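Local atomic coordinates of vacuolar protein sorting-associated protein VTA1 (Saccharomyces cerevisiae, PDB entry 2RKK), a protein that acts in the multivesicular body sorting pathway as a cofactor of the Vps4 ATPase, its MIT-motif N-terminal domain probably binding ESCRT-III subunits. Residues C124-F129 and K150-C155; Q29-E34 and I132-K137. All coordinates share one frame; numbering follows the deposited sequence.

Interaction 1: C124-F129 and K150-C155; sequences CCIDLF and KRIKYC
Phe-129 and Ile-152 meet because each first torsion sets the side chain beside its own backbone N, anti to the carbonyl carbon (chi1 -78° for Phe-129), and the two side chains lie side by side, running in opposing senses. They join helices 116-135 and 142-163 as an antiparallel pair within the all-helical MIT-type domain, where the axes of the two short segments come within 9.1 Å, their N-to-C directions at 160°. Phe-129 CB lies 3.4 Å from Ile-152 CG1, while the flat ring reaches on to Arg-151. There the aliphatic part of the arginine does the work: CB makes a CH-pi contact over one face, 4.1 Å from the Phe-129 ring centroid, and CD rests 3.6 Å from Phe-129 CZ. Arginine suits this partly exposed border, its aliphatic carbons meeting the ring toward the rim. Tyr-102 meets the same ring edge-to-face, and Met-99 of helix 87-110 touches both Phe-129 and Arg-151. An alanine at Phe-129 would remove the whole ring and is likely to open a gap beneath Arg-151, with Tyr-102 losing its aromatic mate. One helical turn back, the branched Ile-126 offers CG2 to Ile-152 CG2, 3.8 Å away, where the helices are closely apposed. Beyond them small cysteines fit the interface without forming a disulfide: Cys-125 CB lies 4.0 Å from Cys-155 SG, and Cys-125 SG is 5.0 Å from Cys-155 SG.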
loop_
_atom_site.group_PDB
_atom_site.type_symbol
_atom_site.label_atom_id
_atom_site.label_comp_id
_atom_site.label_asym_id
_atom_site.label_seq_id
_atom_site.Cartn_x
_atom_site.Cartn_y
_atom_site.Cartn_z
ATOM N N CYS A 124 12.685 -4.846 9.312
ATOM C CA CYS A 124 11.358 -4.792 8.731
ATOM C C CYS A 124 11.354 -5.595 7.422
ATOM O O CYS A 124 10.412 -6.342 7.140
ATOM C CB CYS A 124 10.972 -3.333 8.481
ATOM S SG CYS A 124 9.336 -3.074 7.806
ATOM N N CYS A 125 12.424 -5.432 6.641
ATOM C CA CYS A 125 12.625 -6.123 5.365
ATOM C C CYS A 125 12.701 -7.630 5.604
ATOM O O CYS A 125 12.095 -8.426 4.879
ATOM C CB CYS A 125 13.925 -5.647 4.715
ATOM S SG CYS A 125 13.829 -3.994 3.977
ATOM N N ILE A 126 13.462 -8.012 6.623
ATOM C CA ILE A 126 13.599 -9.406 6.989
ATOM C C ILE A 126 12.207 -9.970 7.357
ATOM O O ILE A 126 11.853 -11.061 6.923
ATOM C CB ILE A 126 14.626 -9.558 8.171
ATOM C CG1 ILE A 126 16.027 -9.211 7.649
ATOM C CG2 ILE A 126 14.624 -10.977 8.740
ATOM C CD1 ILE A 126 17.124 -9.218 8.701
ATOM N N ASP A 127 11.406 -9.226 8.121
ATOM C CA ASP A 127 10.075 -9.705 8.487
ATOM C C ASP A 127 9.100 -9.727 7.303
ATOM O O ASP A 127 8.265 -10.624 7.198
ATOM C CB ASP A 127 9.474 -8.865 9.622
ATOM C CG ASP A 127 10.230 -9.021 10.954
ATOM O OD1 ASP A 127 10.639 -10.151 11.296
ATOM O OD2 ASP A 127 10.397 -8.008 11.664
ATOM N N LEU A 128 9.179 -8.735 6.424
ATOM C CA LEU A 128 8.306 -8.702 5.254
ATOM C C LEU A 128 8.646 -9.909 4.391
ATOM O O LEU A 128 7.767 -10.684 4.011
ATOM C CB LEU A 128 8.512 -7.417 4.439
ATOM C CG LEU A 128 8.062 -6.142 5.140
ATOM C CD1 LEU A 128 8.547 -4.932 4.358
ATOM C CD2 LEU A 128 6.544 -6.136 5.260
ATOM N N PHE A 129 9.927 -10.056 4.068
ATOM C CA PHE A 129 10.362 -11.194 3.271
ATOM C C PHE A 129 9.913 -12.511 3.918
ATOM O O PHE A 129 9.330 -13.369 3.258
ATOM C CB PHE A 129 11.887 -11.180 3.089
ATOM C CG PHE A 129 12.360 -10.200 2.046
ATOM C CD1 PHE A 129 13.408 -9.319 2.310
ATOM C CD2 PHE A 129 11.743 -10.145 0.793
ATOM C CE1 PHE A 129 13.827 -8.395 1.336
ATOM C CE2 PHE A 129 12.154 -9.229 -0.183
ATOM C CZ PHE A 129 13.199 -8.351 0.089
ATOM N N LYS A 150 17.734 -15.324 0.099
ATOM C CA LYS A 150 19.045 -14.672 -0.022
ATOM C C LYS A 150 18.978 -13.214 0.406
ATOM O O LYS A 150 19.919 -12.686 0.999
ATOM C CB LYS A 150 19.571 -14.725 -1.469
ATOM C CG LYS A 150 19.808 -16.128 -2.051
ATOM C CD LYS A 150 21.000 -16.855 -1.432
ATOM C CE LYS A 150 20.839 -18.392 -1.496
ATOM N NZ LYS A 150 20.504 -18.937 -2.858
ATOM N N ARG A 151 17.867 -12.559 0.082
ATOM C CA ARG A 151 17.691 -11.160 0.445
ATOM C C ARG A 151 17.622 -11.032 1.956
ATOM O O ARG A 151 18.150 -10.083 2.532
ATOM C CB ARG A 151 16.445 -10.595 -0.221
ATOM C CG ARG A 151 16.586 -10.526 -1.724
ATOM C CD ARG A 151 15.497 -9.672 -2.304
ATOM N NE ARG A 151 14.657 -10.355 -3.289
ATOM C CZ ARG A 151 14.983 -10.508 -4.568
ATOM N NH1 ARG A 151 16.136 -10.029 -5.018
ATOM N NH2 ARG A 151 14.145 -11.117 -5.402
ATOM N N ILE A 152 16.984 -11.999 2.600
ATOM C CA ILE A 152 16.898 -11.985 4.039
ATOM C C ILE A 152 18.298 -12.133 4.599
ATOM O O ILE A 152 18.704 -11.375 5.477
ATOM C CB ILE A 152 16.024 -13.127 4.561
ATOM C CG1 ILE A 152 14.581 -12.895 4.114
ATOM C CG2 ILE A 152 16.157 -13.230 6.072
ATOM C CD1 ILE A 152 13.603 -13.976 4.508
ATOM N N LYS A 153 19.059 -13.087 4.081
ATOM C CA LYS A 153 20.411 -13.281 4.585
ATOM C C LYS A 153 21.248 -12.020 4.432
ATOM O O LYS A 153 21.992 -11.668 5.338
ATOM C CB LYS A 153 21.101 -14.432 3.864
ATOM C CG LYS A 153 22.401 -14.829 4.535
ATOM C CD LYS A 153 22.169 -15.394 5.943
ATOM C CE LYS A 153 23.485 -15.857 6.549
ATOM N NZ LYS A 153 23.287 -16.629 7.792
ATOM N N TYR A 154 21.121 -11.354 3.289
ATOM C CA TYR A 154 21.864 -10.132 3.021
ATOM C C TYR A 154 21.583 -9.124 4.138
ATOM O O TYR A 154 22.493 -8.454 4.616
ATOM C CB TYR A 154 21.426 -9.567 1.679
ATOM C CG TYR A 154 22.338 -8.535 1.063
ATOM C CD1 TYR A 154 23.232 -8.876 0.061
ATOM C CD2 TYR A 154 22.248 -7.202 1.426
ATOM C CE1 TYR A 154 24.003 -7.904 -0.575
ATOM C CE2 TYR A 154 23.013 -6.222 0.803
ATOM C CZ TYR A 154 23.882 -6.580 -0.196
ATOM O OH TYR A 154 24.609 -5.597 -0.836
ATOM N N CYS A 155 20.323 -9.032 4.562
ATOM C CA CYS A 155 19.924 -8.107 5.625
ATOM C C CYS A 155 20.620 -8.482 6.916
ATOM O O CYS A 155 21.296 -7.657 7.541
ATOM C CB CYS A 155 18.416 -8.156 5.834
ATOM S SG CYS A 155 17.480 -7.395 4.490
#

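Interaction 2: Q29-E34 and I132-K137; sequences QLYAVE and ILHLWK
Tyr-31 and Leu-135 mark the nearest backbone approach, their CA atoms 6.4 Å apart, where helix 22-36 meets the C-terminal end of helix 116-135 and Trp-136 departs from helical phi/psi. Within the MIT-type helical domain this surface contact sets the flank of one helix against the end of another, mixing apolar and polar side chains. Leu-135 pushes between residues one turn apart on the other helix: its branch point CG packs 4.3 Å from Tyr-31 CB, CD1 approaches Leu-30 CB more loosely, and CD2 comes 3.4 Å from Glu-34 OE1. A leucine suits the place because its two methyls can reach different neighbours, and its own CB also covers the centre of one face of the Trp-136 ring.

His-134 crosses Tyr-31 and Glu-34 at a slant. Its CG is anti to the backbone N (chi1 -173°), which swings the imidazole toward helix 22-36, ND1 at the Tyr-31 ring edge and the far side at Glu-34. Tyr-31 CE1 comes 3.6 Å from His-134 CB, and the two ring planes are inclined at 59°, an oblique pairing. Glu-34 OE1 faces the CD2-NE2 side of the imidazole, near its plane, 3.1 Å from His-134 NE2; a carboxylate here would probably favour a protonated histidine. Lys-137, whose charge may in turn moderate that effect, curls back over the helix end. Its NZ lies above one face of the His-134 ring, offset toward the rim, and donates a 2.8 Å hydrogen bond to His-134 O, arriving on a lone pair in the carbonyl plane at a C=O...N angle of 132°.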
loop_
_atom_site.group_PDB
_atom_site.type_symbol
_atom_site.label_atom_id
_atom_site.label_comp_id
_atom_site.label_asym_id
_atom_site.label_seq_id
_atom_site.Cartn_x
_atom_site.Cartn_y
_atom_site.Cartn_z
ATOM N N GLN A 29 0.305 -9.577 10.425
ATOM C CA GLN A 29 -0.337 -10.164 11.596
ATOM C C GLN A 29 -0.632 -11.617 11.406
ATOM O O GLN A 29 -0.358 -12.452 12.272
ATOM C CB GLN A 29 -1.634 -9.432 11.896
ATOM C CG GLN A 29 -1.406 -8.064 12.443
ATOM C CD GLN A 29 -2.648 -7.232 12.406
ATOM O OE1 GLN A 29 -3.539 -7.390 13.234
ATOM N NE2 GLN A 29 -2.732 -6.345 11.420
ATOM N N LEU A 30 -1.232 -11.893 10.260
ATOM C CA LEU A 30 -1.609 -13.241 9.868
ATOM C C LEU A 30 -0.366 -14.117 9.954
ATOM O O LEU A 30 -0.422 -15.275 10.376
ATOM C CB LEU A 30 -2.144 -13.198 8.442
ATOM C CG LEU A 30 -3.065 -14.318 8.016
ATOM C CD1 LEU A 30 -4.143 -14.554 9.054
ATOM C CD2 LEU A 30 -3.677 -13.920 6.680
ATOM N N TYR A 31 0.755 -13.527 9.550
ATOM C CA TYR A 31 2.047 -14.183 9.583
ATOM C C TYR A 31 2.395 -14.450 11.064
ATOM O O TYR A 31 2.578 -15.606 11.451
ATOM C CB TYR A 31 3.089 -13.285 8.859
ATOM C CG TYR A 31 4.553 -13.675 9.040
ATOM C CD1 TYR A 31 4.958 -15.022 9.029
ATOM C CD2 TYR A 31 5.534 -12.693 9.245
ATOM C CE1 TYR A 31 6.296 -15.385 9.232
ATOM C CE2 TYR A 31 6.874 -13.039 9.440
ATOM C CZ TYR A 31 7.241 -14.396 9.438
ATOM O OH TYR A 31 8.543 -14.781 9.667
ATOM N N ALA A 32 2.436 -13.398 11.888
ATOM C CA ALA A 32 2.740 -13.534 13.318
ATOM C C ALA A 32 1.863 -14.598 13.969
ATOM O O ALA A 32 2.294 -15.322 14.860
ATOM C CB ALA A 32 2.544 -12.206 14.036
ATOM N N VAL A 33 0.623 -14.689 13.520
ATOM C CA VAL A 33 -0.286 -15.670 14.071
ATOM C C VAL A 33 0.246 -17.081 13.813
ATOM O O VAL A 33 0.394 -17.856 14.750
ATOM C CB VAL A 33 -1.697 -15.528 13.459
ATOM C CG1 VAL A 33 -2.671 -16.418 14.172
ATOM C CG2 VAL A 33 -2.150 -14.086 13.551
ATOM N N GLU A 34 0.545 -17.407 12.553
ATOM C CA GLU A 34 1.055 -18.732 12.178
ATOM C C GLU A 34 2.358 -19.015 12.899
ATOM O O GLU A 34 2.691 -20.154 13.228
ATOM C CB GLU A 34 1.272 -18.805 10.663
ATOM C CG GLU A 34 0.059 -18.331 9.889
ATOM C CD GLU A 34 -0.117 -19.005 8.538
ATOM O OE1 GLU A 34 0.907 -19.224 7.842
ATOM O OE2 GLU A 34 -1.294 -19.300 8.171
ATOM N N ILE A 132 6.178 -13.076 3.474
ATOM C CA ILE A 132 5.888 -13.543 2.122
ATOM C C ILE A 132 6.209 -15.040 1.928
ATOM O O ILE A 132 5.404 -15.783 1.370
ATOM C CB ILE A 132 6.662 -12.696 1.085
ATOM C CG1 ILE A 132 6.129 -11.264 1.111
ATOM C CG2 ILE A 132 6.531 -13.321 -0.302
ATOM C CD1 ILE A 132 7.117 -10.218 0.650
ATOM N N LEU A 133 7.376 -15.480 2.395
ATOM C CA LEU A 133 7.760 -16.878 2.253
ATOM C C LEU A 133 6.871 -17.833 3.050
ATOM O O LEU A 133 6.489 -18.904 2.566
ATOM C CB LEU A 133 9.211 -17.098 2.689
ATOM C CG LEU A 133 10.323 -16.438 1.883
ATOM C CD1 LEU A 133 11.594 -16.437 2.697
ATOM C CD2 LEU A 133 10.519 -17.149 0.555
ATOM N N HIS A 134 6.544 -17.449 4.276
ATOM C CA HIS A 134 5.731 -18.291 5.130
ATOM C C HIS A 134 4.278 -18.397 4.674
ATOM O O HIS A 134 3.757 -19.499 4.523
ATOM C CB HIS A 134 5.799 -17.788 6.575
ATOM C CG HIS A 134 5.123 -18.694 7.566
ATOM N ND1 HIS A 134 5.780 -19.206 8.664
ATOM C CD2 HIS A 134 3.843 -19.137 7.652
ATOM C CE1 HIS A 134 4.931 -19.920 9.386
ATOM N NE2 HIS A 134 3.748 -19.894 8.797
ATOM N N LEU A 135 3.624 -17.269 4.434
ATOM C CA LEU A 135 2.230 -17.323 4.033
ATOM C C LEU A 135 1.994 -17.972 2.680
ATOM O O LEU A 135 1.010 -18.690 2.492
ATOM C CB LEU A 135 1.609 -15.917 4.040
ATOM C CG LEU A 135 1.476 -15.259 5.417
ATOM C CD1 LEU A 135 0.773 -13.929 5.288
ATOM C CD2 LEU A 135 0.718 -16.177 6.353
ATOM N N TRP A 136 2.911 -17.754 1.748
ATOM C CA TRP A 136 2.738 -18.280 0.402
ATOM C C TRP A 136 3.856 -19.176 -0.098
ATOM O O TRP A 136 4.552 -18.811 -1.034
ATOM C CB TRP A 136 2.556 -17.096 -0.547
ATOM C CG TRP A 136 1.438 -16.204 -0.113
ATOM C CD1 TRP A 136 0.118 -16.520 -0.091
ATOM C CD2 TRP A 136 1.535 -14.859 0.378
ATOM N NE1 TRP A 136 -0.620 -15.464 0.379
ATOM C CE2 TRP A 136 0.225 -14.426 0.676
ATOM C CE3 TRP A 136 2.599 -13.976 0.595
ATOM C CZ2 TRP A 136 -0.055 -13.147 1.180
ATOM C CZ3 TRP A 136 2.322 -12.705 1.093
ATOM C CH2 TRP A 136 1.008 -12.304 1.379
ATOM N N LYS A 137 4.022 -20.350 0.501
ATOM C CA LYS A 137 5.074 -21.254 0.056
ATOM C C LYS A 137 4.778 -21.880 -1.309
ATOM O O LYS A 137 5.538 -21.684 -2.256
ATOM C CB LYS A 137 5.293 -22.354 1.089
ATOM C CG LYS A 137 6.086 -21.916 2.302
ATOM C CD LYS A 137 6.247 -23.057 3.301
ATOM C CE LYS A 137 4.968 -23.266 4.106
ATOM N NZ LYS A 137 4.700 -22.105 5.021
#

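Both contacts use helix 116-135, with their centres about 14 Å apart. Interaction 1 uses its middle, which pairs with helix 142-163, the last in the chain; interaction 2 uses its C-terminal end, against helix 22-36 from the early part. Along the chain the segments alternate, 29-34, 124-129, 132-137, then 150-155, and the two contacts touch: Asp-127 O lies 3.6 Å from Tyr-31 CE2, and Ile-152 CD1 is 3.7 Å from Leu-133 CD1. Helix 116-135 thus touches both an early and a late helix, so that parts far apart in sequence pack against it, the buried middle contact passing into a more exposed one at its end, in a domain that probably recruits sorting partners.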